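Local coordinates for hypothetical protein HI1011 (Haemophilus influenzae, PDB 1YZY) that catalyses the ATP-dependent phosphorylation of 3-oxo-tetronate to 3-oxo-tetronate 4-phosphate, as a member of the four-carbon acid sugar kinase family, at residues Val20-Leu24 with Leu231-Gly237; Ala240-Thr244 with Pro381-Ala385; Cys255-Asn260 with Ala308-Pro312. All coordinates share one frame; numbering follows the deposited sequence.

Interaction 1 of 3, residues Val20-Leu24 with Leu231-Gly237; sequences VENGL and LSGGKKG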
ATOM      1  N   VAL A  20       9.722  -4.665   2.097  1.00 19.31           N
ATOM      2  CA  VAL A  20       9.796  -6.091   2.443  1.00 15.58           C
ATOM      3  C   VAL A  20      10.526  -6.909   1.372  1.00 17.68           C
ATOM      4  O   VAL A  20      11.291  -7.821   1.684  1.00 18.69           O
ATOM      5  CB  VAL A  20       8.366  -6.685   2.689  1.00 15.69           C
ATOM      6  CG1 VAL A  20       8.411  -8.214   2.791  1.00 13.45           C
ATOM      7  CG2 VAL A  20       7.790  -6.118   3.970  1.00 17.50           C
ATOM      8  N   GLU A  21      10.225  -6.624   0.111  1.00  9.93           N
ATOM      9  CA  GLU A  21      10.851  -7.300  -1.009  1.00 13.40           C
ATOM     10  C   GLU A  21      12.339  -6.944  -1.107  1.00 14.15           C
ATOM     11  O   GLU A  21      13.065  -7.477  -1.951  1.00  9.84           O
ATOM     12  CB  GLU A  21      10.122  -6.938  -2.306  1.00 18.17           C
ATOM     13  CG  GLU A  21       8.743  -7.575  -2.416  1.00 28.11           C
ATOM     14  CD  GLU A  21       8.791  -9.094  -2.275  1.00 31.52           C
ATOM     15  OE1 GLU A  21       8.954  -9.784  -3.300  1.00 31.78           O
ATOM     16  OE2 GLU A  21       8.671  -9.598  -1.143  1.00 26.29           O
ATOM     17  N   ASN A  22      12.776  -6.050  -0.225  1.00 16.08           N
ATOM     18  CA  ASN A  22      14.153  -5.617  -0.168  1.00 15.09           C
ATOM     19  C   ASN A  22      14.766  -5.842   1.211  1.00 18.09           C
ATOM     20  O   ASN A  22      15.604  -5.067   1.676  1.00 13.95           O
ATOM     21  CB  ASN A  22      14.275  -4.167  -0.640  1.00 16.75           C
ATOM     22  CG  ASN A  22      14.222  -4.056  -2.152  1.00 18.53           C
ATOM     23  OD1 ASN A  22      15.191  -4.387  -2.842  1.00 18.00           O
ATOM     24  ND2 ASN A  22      13.071  -3.649  -2.684  1.00 15.90           N
ATOM     25  N   GLY A  23      14.283  -6.892   1.875  1.00 19.79           N
ATOM     26  CA  GLY A  23      14.785  -7.307   3.178  1.00 23.02           C
ATOM     27  C   GLY A  23      14.442  -6.634   4.497  1.00 24.16           C
ATOM     28  O   GLY A  23      15.020  -6.996   5.533  1.00 23.09           O
ATOM     29  N   LEU A  24      13.506  -5.695   4.502  1.00 22.87           N
ATOM     30  CA  LEU A  24      13.148  -5.004   5.745  1.00 28.93           C
ATOM     31  C   LEU A  24      11.849  -5.490   6.415  1.00 23.01           C
ATOM     32  O   LEU A  24      10.824  -5.591   5.761  1.00 21.36           O
ATOM     33  CB  LEU A  24      13.064  -3.496   5.471  1.00 27.67           C
ATOM     34  CG  LEU A  24      14.144  -2.604   6.093  1.00 32.95           C
ATOM     35  CD1 LEU A  24      15.542  -3.160   5.870  1.00 22.04           C
ATOM     36  CD2 LEU A  24      14.007  -1.190   5.548  1.00 18.76           C
ATOM     37  N   LEU A 231      19.987  -0.782   3.363  1.00 24.84           N
ATOM     38  CA  LEU A 231      19.887  -1.100   4.785  1.00 22.94           C
ATOM     39  C   LEU A 231      19.922  -2.595   5.074  1.00 25.22           C
ATOM     40  O   LEU A 231      20.415  -3.012   6.125  1.00 25.66           O
ATOM     41  CB  LEU A 231      18.607  -0.500   5.381  1.00 25.55           C
ATOM     42  CG  LEU A 231      18.547   1.023   5.478  1.00 21.73           C
ATOM     43  CD1 LEU A 231      17.151   1.484   5.855  1.00 27.97           C
ATOM     44  CD2 LEU A 231      19.562   1.499   6.498  1.00 26.32           C
ATOM     45  N   SER A 232      19.365  -3.389   4.167  1.00 19.25           N
ATOM     46  CA  SER A 232      19.332  -4.838   4.337  1.00 23.02           C
ATOM     47  C   SER A 232      20.573  -5.534   3.791  1.00 22.76           C
ATOM     48  O   SER A 232      20.878  -6.660   4.193  1.00 25.75           O
ATOM     49  CB  SER A 232      18.087  -5.422   3.673  1.00 23.84           C
ATOM     50  OG  SER A 232      18.198  -5.421   2.261  1.00 30.36           O
ATOM     51  N   GLY A 233      21.312  -4.844   2.919  1.00 23.42           N
ATOM     52  CA  GLY A 233      22.501  -5.423   2.315  1.00 18.98           C
ATOM     53  C   GLY A 233      22.158  -6.303   1.120  1.00 23.33           C
ATOM     54  O   GLY A 233      22.779  -7.350   0.912  1.00 21.27           O
ATOM     55  N   GLY A 234      21.167  -5.874   0.340  1.00 15.12           N
ATOM     56  CA  GLY A 234      20.733  -6.610  -0.839  1.00 22.01           C
ATOM     57  C   GLY A 234      19.755  -7.750  -0.609  1.00 23.00           C
ATOM     58  O   GLY A 234      19.362  -8.428  -1.558  1.00 19.97           O
ATOM     59  N   LYS A 235      19.370  -7.972   0.642  1.00 22.85           N
ATOM     60  CA  LYS A 235      18.444  -9.042   0.995  1.00 22.17           C
ATOM     61  C   LYS A 235      17.116  -8.884   0.270  1.00 21.79           C
ATOM     62  O   LYS A 235      16.714  -7.779  -0.076  1.00 23.00           O
ATOM     63  CB  LYS A 235      18.222  -9.056   2.509  1.00 27.14           C
ATOM     64  CG  LYS A 235      17.387 -10.222   3.026  1.00 39.07           C
ATOM     65  CD  LYS A 235      18.142 -11.543   2.927  1.00 48.71           C
ATOM     66  CE  LYS A 235      17.204 -12.736   3.098  1.00 49.36           C
ATOM     67  NZ  LYS A 235      16.232 -12.862   1.965  1.00 51.67           N
ATOM     68  N   LYS A 236      16.465 -10.003  -0.020  1.00 21.68           N
ATOM     69  CA  LYS A 236      15.171  -9.966  -0.693  1.00 26.90           C
ATOM     70  C   LYS A 236      14.056 -10.491   0.219  1.00 27.54           C
ATOM     71  O   LYS A 236      14.293 -10.792   1.396  1.00 32.44           O
ATOM     72  CB  LYS A 236      15.228 -10.758  -2.000  1.00 32.91           C
ATOM     73  CG  LYS A 236      16.107 -10.120  -3.066  1.00 38.30           C
ATOM     74  CD  LYS A 236      15.497  -8.833  -3.590  1.00 41.40           C
ATOM     75  CE  LYS A 236      16.357  -8.213  -4.678  1.00 55.72           C
ATOM     76  NZ  LYS A 236      15.661  -7.078  -5.357  1.00 56.31           N
ATOM     77  N   GLY A 237      12.841 -10.582  -0.317  1.00 23.72           N
ATOM     78  CA  GLY A 237      11.719 -11.054   0.480  1.00 28.15           C
ATOM     79  C   GLY A 237      11.525 -12.561   0.508  1.00 28.58           C
ATOM     80  O   GLY A 237      10.418 -13.036   0.773  1.00 27.95           O
TER
HETATM   81  O   HOH W   1       8.113 -12.184  -0.961  1.00 21.94           O
HETATM   82  O   HOH W   2      11.390 -11.577  -3.110  1.00 34.48           O
HETATM   83  O   HOH W   3      17.292  -5.736  -1.794  1.00 23.94           O
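Glu21, Asn22 and Gly23 run opposite Gly237, Lys236 and Lys235 in antiparallel register, their CA atoms 4.1 to 4.6 Å apart, with no direct backbone hydrogen bond between them. Each segment contains the C-prime glycine of a Schellman motif, Gly23 ending helix 9-20 and Gly233 ending helix 221-232. Gly23 CA packs 3.8 Å from Ser232 CB. The one direct hydrogen bond between the segments runs from Ser232 OG to Asn22 O (2.7 Å), the hydroxyl standing above the carbonyl plane, with OG between its own backbone N and carbonyl carbon (chi1 74°). OG is also hydrogen-bonded with Ala228 O. Lys236 bends at chi2 and brings CD to 3.2 Å from Glu21 O, while its chain runs beside that of Asn22. Waters bridge the segments: one donates to Asn22 OD1 and Lys235 O, another to Glu21 OE2 and Gly237 O. Leu24 CD1 packs 4.1 Å from Leu231 CB. Asn22 ND2 turns back to Phe18 O, and its side chain rests on Ala225 and Ala228 of helix 221-232. The contact thus joins the turn between helix 9-20 and strand 26-30 to the chain leaving helix 221-232, with Val20 and Glu21 touching strand 369-375.

Interaction 2 of 3, residues Ala240-Thr244 with Pro381-Ala385; sequences AFTPT and PWLKA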
ATOM      1  N   ALA A 240      10.383 -13.712   3.999  1.00 23.05           N
ATOM      2  CA  ALA A 240       9.275 -13.000   4.620  1.00 24.85           C
ATOM      3  C   ALA A 240       8.316 -14.098   5.087  1.00 20.86           C
ATOM      4  O   ALA A 240       8.163 -15.127   4.419  1.00 16.50           O
ATOM      5  CB  ALA A 240       8.605 -12.078   3.618  1.00 21.72           C
ATOM      6  N   PHE A 241       7.700 -13.888   6.246  1.00 23.13           N
ATOM      7  CA  PHE A 241       6.792 -14.869   6.827  1.00 17.17           C
ATOM      8  C   PHE A 241       5.573 -15.255   5.998  1.00 21.13           C
ATOM      9  O   PHE A 241       5.144 -14.530   5.095  1.00 20.41           O
ATOM     10  CB  PHE A 241       6.330 -14.403   8.215  1.00 12.72           C
ATOM     11  CG  PHE A 241       5.319 -13.275   8.187  1.00 13.95           C
ATOM     12  CD1 PHE A 241       3.960 -13.535   7.979  1.00 17.04           C
ATOM     13  CD2 PHE A 241       5.721 -11.955   8.380  1.00 15.53           C
ATOM     14  CE1 PHE A 241       3.019 -12.503   7.963  1.00 22.89           C
ATOM     15  CE2 PHE A 241       4.791 -10.914   8.368  1.00 15.66           C
ATOM     16  CZ  PHE A 241       3.434 -11.192   8.157  1.00 14.43           C
ATOM     17  N   THR A 242       5.021 -16.413   6.337  1.00 21.34           N
ATOM     18  CA  THR A 242       3.802 -16.956   5.734  1.00 22.27           C
ATOM     19  C   THR A 242       2.964 -17.492   6.920  1.00 23.07           C
ATOM     20  O   THR A 242       3.431 -17.509   8.062  1.00 17.65           O
ATOM     21  CB  THR A 242       4.082 -18.088   4.679  1.00 23.37           C
ATOM     22  OG1 THR A 242       4.963 -19.085   5.218  1.00 28.83           O
ATOM     23  CG2 THR A 242       4.685 -17.512   3.426  1.00 25.03           C
ATOM     24  N   PRO A 243       1.688 -17.828   6.692  1.00 23.76           N
ATOM     25  CA  PRO A 243       0.913 -18.336   7.823  1.00 25.59           C
ATOM     26  C   PRO A 243       1.439 -19.677   8.320  1.00 28.40           C
ATOM     27  O   PRO A 243       1.969 -20.471   7.543  1.00 26.15           O
ATOM     28  CB  PRO A 243      -0.481 -18.513   7.222  1.00 21.39           C
ATOM     29  CG  PRO A 243      -0.530 -17.482   6.163  1.00 20.79           C
ATOM     30  CD  PRO A 243       0.819 -17.638   5.520  1.00 23.08           C
ATOM     31  N   THR A 244       1.355 -19.895   9.624  1.00 34.09           N
ATOM     32  CA  THR A 244       1.766 -21.172  10.188  1.00 46.10           C
ATOM     33  C   THR A 244       0.544 -22.081  10.066  1.00 46.52           C
ATOM     34  O   THR A 244      -0.572 -21.593   9.871  1.00 48.46           O
ATOM     35  CB  THR A 244       2.191 -21.047  11.669  1.00 53.04           C
ATOM     36  OG1 THR A 244       1.470 -19.976  12.300  1.00 55.59           O
ATOM     37  CG2 THR A 244       3.699 -20.804  11.774  1.00 57.23           C
ATOM     38  N   PRO A 381       0.412  -9.444  -0.639  1.00 15.37           N
ATOM     39  CA  PRO A 381       1.324 -10.094   0.305  1.00 15.41           C
ATOM     40  C   PRO A 381       0.545 -10.803   1.434  1.00 21.20           C
ATOM     41  O   PRO A 381      -0.675 -10.633   1.569  1.00 13.15           O
ATOM     42  CB  PRO A 381       2.124  -8.909   0.854  1.00 17.74           C
ATOM     43  CG  PRO A 381       1.112  -7.816   0.875  1.00 10.49           C
ATOM     44  CD  PRO A 381       0.426  -7.978  -0.462  1.00 19.97           C
ATOM     45  N   TRP A 382       1.236 -11.644   2.195  1.00 17.20           N
ATOM     46  CA  TRP A 382       0.613 -12.316   3.324  1.00 19.70           C
ATOM     47  C   TRP A 382       0.689 -11.307   4.460  1.00 18.87           C
ATOM     48  O   TRP A 382       1.685 -10.587   4.586  1.00 18.49           O
ATOM     49  CB  TRP A 382       1.371 -13.598   3.701  1.00 19.56           C
ATOM     50  CG  TRP A 382       0.718 -14.830   3.175  1.00 27.18           C
ATOM     51  CD1 TRP A 382       1.231 -15.709   2.263  1.00 28.02           C
ATOM     52  CD2 TRP A 382      -0.606 -15.291   3.484  1.00 25.40           C
ATOM     53  NE1 TRP A 382       0.303 -16.688   1.974  1.00 25.35           N
ATOM     54  CE2 TRP A 382      -0.832 -16.455   2.709  1.00 27.07           C
ATOM     55  CE3 TRP A 382      -1.626 -14.835   4.336  1.00 22.38           C
ATOM     56  CZ2 TRP A 382      -2.040 -17.170   2.762  1.00 27.39           C
ATOM     57  CZ3 TRP A 382      -2.824 -15.544   4.388  1.00 24.94           C
ATOM     58  CH2 TRP A 382      -3.019 -16.700   3.603  1.00 21.92           C
ATOM     59  N   LEU A 383      -0.358 -11.246   5.276  1.00 17.05           N
ATOM     60  CA  LEU A 383      -0.405 -10.305   6.387  1.00 14.05           C
ATOM     61  C   LEU A 383      -0.608 -11.020   7.720  1.00 15.38           C
ATOM     62  O   LEU A 383      -0.917 -12.201   7.768  1.00 15.52           O
ATOM     63  CB  LEU A 383      -1.567  -9.326   6.184  1.00  7.21           C
ATOM     64  CG  LEU A 383      -1.731  -8.511   4.898  1.00 17.59           C
ATOM     65  CD1 LEU A 383      -3.113  -7.838   4.876  1.00 13.04           C
ATOM     66  CD2 LEU A 383      -0.631  -7.464   4.798  1.00 10.01           C
ATOM     67  N   LYS A 384      -0.350 -10.308   8.804  1.00 14.77           N
ATOM     68  CA  LYS A 384      -0.588 -10.835  10.129  1.00 21.65           C
ATOM     69  C   LYS A 384      -0.918  -9.634  10.975  1.00 22.33           C
ATOM     70  O   LYS A 384      -0.179  -8.658  10.988  1.00 17.48           O
ATOM     71  CB  LYS A 384       0.601 -11.565  10.733  1.00 13.80           C
ATOM     72  CG  LYS A 384       0.180 -12.307  12.011  1.00 21.94           C
ATOM     73  CD  LYS A 384       1.334 -12.897  12.784  1.00 22.93           C
ATOM     74  CE  LYS A 384       2.003 -11.866  13.680  1.00 32.26           C
ATOM     75  NZ  LYS A 384       1.069 -11.312  14.703  1.00 30.82           N
ATOM     76  N   ALA A 385      -2.062  -9.696  11.643  1.00 21.63           N
ATOM     77  CA  ALA A 385      -2.522  -8.617  12.492  1.00 16.58           C
ATOM     78  C   ALA A 385      -1.499  -8.315  13.568  1.00 19.79           C
ATOM     79  O   ALA A 385      -0.735  -9.189  13.969  1.00 22.72           O
ATOM     80  CB  ALA A 385      -3.855  -8.996  13.121  1.00 17.38           C
TER
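Pro243 sets the CG-CD edge of its ring on one face of the Trp382 indole, a CH-pi contact between the linker that leads from helix 221-232 to strand 248-252 and the strand 380-385 of the nucleotide-binding domain. Pro243 CG stands 3.3 Å from the centroid of the six-membered ring of Trp382 and only 7° off its normal, so this carbon sits almost squarely over the benzene half. Pro243 CD covers the shared bond of the two rings, 3.4 Å from Trp382 CD2, so two carbons of the proline ring lie over the indole. CD, bonded to the proline nitrogen, probably carries the more polarised C-H groups, which would favour the contact. Beside it, Thr242 CG2 reaches only 4.1 Å from Trp382 CD1.

Phe241 touches the strand two residues further on. Its CG lies between the backbone N and the carbonyl carbon (chi1 74°), which swings the ring out toward the strand, where CE1 comes 3.8 Å from Lys384 CB. The carbonyl carbon of Leu383 meets the ring edge, 3.9 Å from Phe241 CE1. Beyond CB the Lys384 chain leaves the phenyl ring, bending at chi3 and chi4 until NZ donates to Ala385 O at 2.9 Å.

No hydrogen bond crosses between the two segments, but both have backbone bonds to strand 369-375: Phe241 pairs with Lys374, and Trp382 with Gly373 and Lys374. Trp382 NE1 is bonded to Ala408 O, which helps fix the rotation of the indole under the proline. Phe412 also touches Pro243. This is a proline-aromatic CH-pi contact, by which an interdomain linker packs along the antiparallel strands 369-375 and 380-385.

Interaction 3 of 3, residues Cys255-Asn260 with Ala308-Pro312; sequences CSVMTN and ATVPP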
ATOM      1  N   CYS A 255     -16.851  -9.726  -8.358  1.00 35.93           N
ATOM      2  CA  CYS A 255     -17.414 -10.269  -9.584  1.00 37.19           C
ATOM      3  C   CYS A 255     -16.655  -9.782 -10.814  1.00 40.60           C
ATOM      4  O   CYS A 255     -17.240  -9.565 -11.880  1.00 41.51           O
ATOM      5  CB  CYS A 255     -18.887  -9.910  -9.686  1.00 34.89           C
ATOM      6  SG  CYS A 255     -19.863 -10.588  -8.340  1.00 34.14           S
ATOM      7  N   SER A 256     -15.358  -9.550 -10.636  1.00 39.82           N
ATOM      8  CA  SER A 256     -14.495  -9.112 -11.722  1.00 43.96           C
ATOM      9  C   SER A 256     -14.088 -10.306 -12.574  1.00 42.53           C
ATOM     10  O   SER A 256     -14.132 -11.449 -12.123  1.00 40.19           O
ATOM     11  CB  SER A 256     -13.257  -8.398 -11.179  1.00 45.12           C
ATOM     12  OG  SER A 256     -13.544  -7.029 -10.919  1.00 65.68           O
ATOM     13  N   VAL A 257     -13.727 -10.035 -13.821  1.00 40.07           N
ATOM     14  CA  VAL A 257     -13.321 -11.079 -14.750  1.00 42.35           C
ATOM     15  C   VAL A 257     -12.272 -12.033 -14.179  1.00 39.60           C
ATOM     16  O   VAL A 257     -12.392 -13.253 -14.338  1.00 35.66           O
ATOM     17  CB  VAL A 257     -12.797 -10.475 -16.076  1.00 45.59           C
ATOM     18  CG1 VAL A 257     -13.945  -9.851 -16.845  1.00 43.46           C
ATOM     19  CG2 VAL A 257     -11.715  -9.423 -15.794  1.00 51.82           C
ATOM     20  N   MET A 258     -11.247 -11.475 -13.532  1.00 34.37           N
ATOM     21  CA  MET A 258     -10.175 -12.282 -12.952  1.00 40.22           C
ATOM     22  C   MET A 258     -10.626 -13.131 -11.766  1.00 40.48           C
ATOM     23  O   MET A 258     -10.231 -14.294 -11.645  1.00 36.68           O
ATOM     24  CB  MET A 258      -8.988 -11.400 -12.555  1.00 38.31           C
ATOM     25  CG  MET A 258      -7.833 -12.171 -11.936  1.00 40.04           C
ATOM     26  SD  MET A 258      -7.503 -13.719 -12.804  1.00 49.17           S
ATOM     27  CE  MET A 258      -6.606 -13.138 -14.214  1.00 41.63           C
ATOM     28  N   THR A 259     -11.467 -12.560 -10.910  1.00 38.87           N
ATOM     29  CA  THR A 259     -11.961 -13.280  -9.743  1.00 38.18           C
ATOM     30  C   THR A 259     -12.878 -14.440 -10.146  1.00 36.73           C
ATOM     31  O   THR A 259     -12.795 -15.533  -9.580  1.00 39.47           O
ATOM     32  CB  THR A 259     -12.698 -12.338  -8.766  1.00 34.35           C
ATOM     33  OG1 THR A 259     -11.817 -11.281  -8.367  1.00 27.28           O
ATOM     34  CG2 THR A 259     -13.149 -13.102  -7.524  1.00 33.08           C
ATOM     35  N   ASN A 260     -13.741 -14.204 -11.128  1.00 30.21           N
ATOM     36  CA  ASN A 260     -14.655 -15.229 -11.599  1.00 29.63           C
ATOM     37  C   ASN A 260     -13.903 -16.451 -12.084  1.00 32.71           C
ATOM     38  O   ASN A 260     -14.375 -17.577 -11.934  1.00 33.52           O
ATOM     39  CB  ASN A 260     -15.532 -14.696 -12.719  1.00 28.15           C
ATOM     40  CG  ASN A 260     -16.936 -14.425 -12.262  1.00 33.95           C
ATOM     41  OD1 ASN A 260     -17.789 -15.316 -12.269  1.00 29.43           O
ATOM     42  ND2 ASN A 260     -17.197 -13.189 -11.864  1.00 37.27           N
ATOM     43  N   ALA A 308     -19.553 -15.035  -3.238  1.00 24.64           N
ATOM     44  CA  ALA A 308     -20.654 -14.280  -3.821  1.00 26.22           C
ATOM     45  C   ALA A 308     -20.331 -14.084  -5.307  1.00 27.28           C
ATOM     46  O   ALA A 308     -21.205 -13.770  -6.114  1.00 26.72           O
ATOM     47  CB  ALA A 308     -20.797 -12.931  -3.123  1.00 27.78           C
ATOM     48  N   THR A 309     -19.069 -14.315  -5.651  1.00 28.58           N
ATOM     49  CA  THR A 309     -18.560 -14.174  -7.011  1.00 33.11           C
ATOM     50  C   THR A 309     -19.385 -14.824  -8.125  1.00 37.10           C
ATOM     51  O   THR A 309     -19.482 -16.053  -8.210  1.00 36.56           O
ATOM     52  CB  THR A 309     -17.144 -14.733  -7.089  1.00 33.16           C
ATOM     53  OG1 THR A 309     -16.320 -14.047  -6.141  1.00 28.03           O
ATOM     54  CG2 THR A 309     -16.571 -14.576  -8.493  1.00 34.51           C
ATOM     55  N   VAL A 310     -19.964 -13.985  -8.981  1.00 41.05           N
ATOM     56  CA  VAL A 310     -20.749 -14.426 -10.135  1.00 42.22           C
ATOM     57  C   VAL A 310     -20.349 -13.557 -11.326  1.00 46.15           C
ATOM     58  O   VAL A 310     -19.900 -12.419 -11.145  1.00 42.06           O
ATOM     59  CB  VAL A 310     -22.285 -14.296  -9.919  1.00 39.11           C
ATOM     60  CG1 VAL A 310     -22.779 -15.366  -8.979  1.00 31.11           C
ATOM     61  CG2 VAL A 310     -22.644 -12.912  -9.404  1.00 43.51           C
ATOM     62  N   PRO A 311     -20.521 -14.072 -12.559  1.00 49.07           N
ATOM     63  CA  PRO A 311     -20.167 -13.316 -13.766  1.00 53.36           C
ATOM     64  C   PRO A 311     -20.746 -11.903 -13.728  1.00 57.11           C
ATOM     65  O   PRO A 311     -21.856 -11.697 -13.224  1.00 55.65           O
ATOM     66  CB  PRO A 311     -20.804 -14.148 -14.880  1.00 49.72           C
ATOM     67  CG  PRO A 311     -20.681 -15.536 -14.362  1.00 49.56           C
ATOM     68  CD  PRO A 311     -21.096 -15.383 -12.916  1.00 51.43           C
ATOM     69  N   PRO A 312     -19.992 -10.909 -14.238  1.00 61.08           N
ATOM     70  CA  PRO A 312     -20.451  -9.515 -14.255  1.00 67.29           C
ATOM     71  C   PRO A 312     -21.823  -9.369 -14.918  1.00 71.30           C
ATOM     72  O   PRO A 312     -22.509  -8.363 -14.731  1.00 73.35           O
ATOM     73  CB  PRO A 312     -19.343  -8.794 -15.031  1.00 65.70           C
ATOM     74  CG  PRO A 312     -18.682  -9.888 -15.823  1.00 67.20           C
ATOM     75  CD  PRO A 312     -18.658 -11.021 -14.849  1.00 63.14           C
TER
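Asn260, in the first turn of helix 257-266, and Cys255, just before that helix, hold the C=O and N-H of Val310. Asn260 ND2 donates to Val310 O at 2.9 Å, a bond nearly straight at the hydrogen (174°). The acceptor lies in the plane of the Asn260 amide, yet the donor stands well above the Val310 carbonyl plane, with a C=O...N angle of only 93°. The amide thus lies over one face of the Val310-Pro311 peptide, and its other end, Asn260 OD1, comes 3.0 Å from Pro311 N. That nitrogen has no hydrogen to give, so this is contact without a bond; OD1 also meets Pro311 CD.

The N-H of the same residue, Val310, points at sulfur: Val310 N donates to Cys255 SG at 3.5 Å, with an angle at hydrogen of 173°. With SG anti to its carbonyl carbon and beside its backbone N, Cys255 presents the sulfur to this N-H, and SG also packs against Val310 CG2. Val310 therefore has its N-H and its C=O each taken by a side chain of the facing segment.

Thr259 CG2 packs 3.8 Å from Thr309 CG2 and also touches Thr309 OG1, while the two hydroxyls bond elsewhere. Thr309 OG1 is hydrogen-bonded to Ser254 O and Ser252 OG, and Thr259 OG1 to Lys395 NZ. Ser254 is, by similarity, an ATP-binding residue, so Thr309 probably helps to shape the backbone there. Pro312, poorly ordered, brings CD near Cys255 O.

The contact ties the turn between strand 248-252 and helix 257-266 to the turn between strand 305-307 and helix 312-319, whose Leu315 touches both Cys255 and Val310.

Interactions 1 and 2 follow one another along the connection from helix 221-232 to strand 248-252. Their centres are 16 Å apart, and they touch where Val20 CG1 packs 4.0 Å from Ala240 CB; both lie beside strand 369-375. Interaction 3 is nested within the chain loop that interaction 2 closes, but stands apart in space, its nearest atoms about 14 Å from interaction 2 and about 19 Å from interaction 1. Of the three it lies nearest the residues assigned to ATP by similarity: the Thr259 side chain is about 4 Å from Ser254 and Gly397. In interaction 2, the Leu383 side chain is about 12 Å from Gly355, likewise assigned by similarity; interaction 1 lies away from these sites.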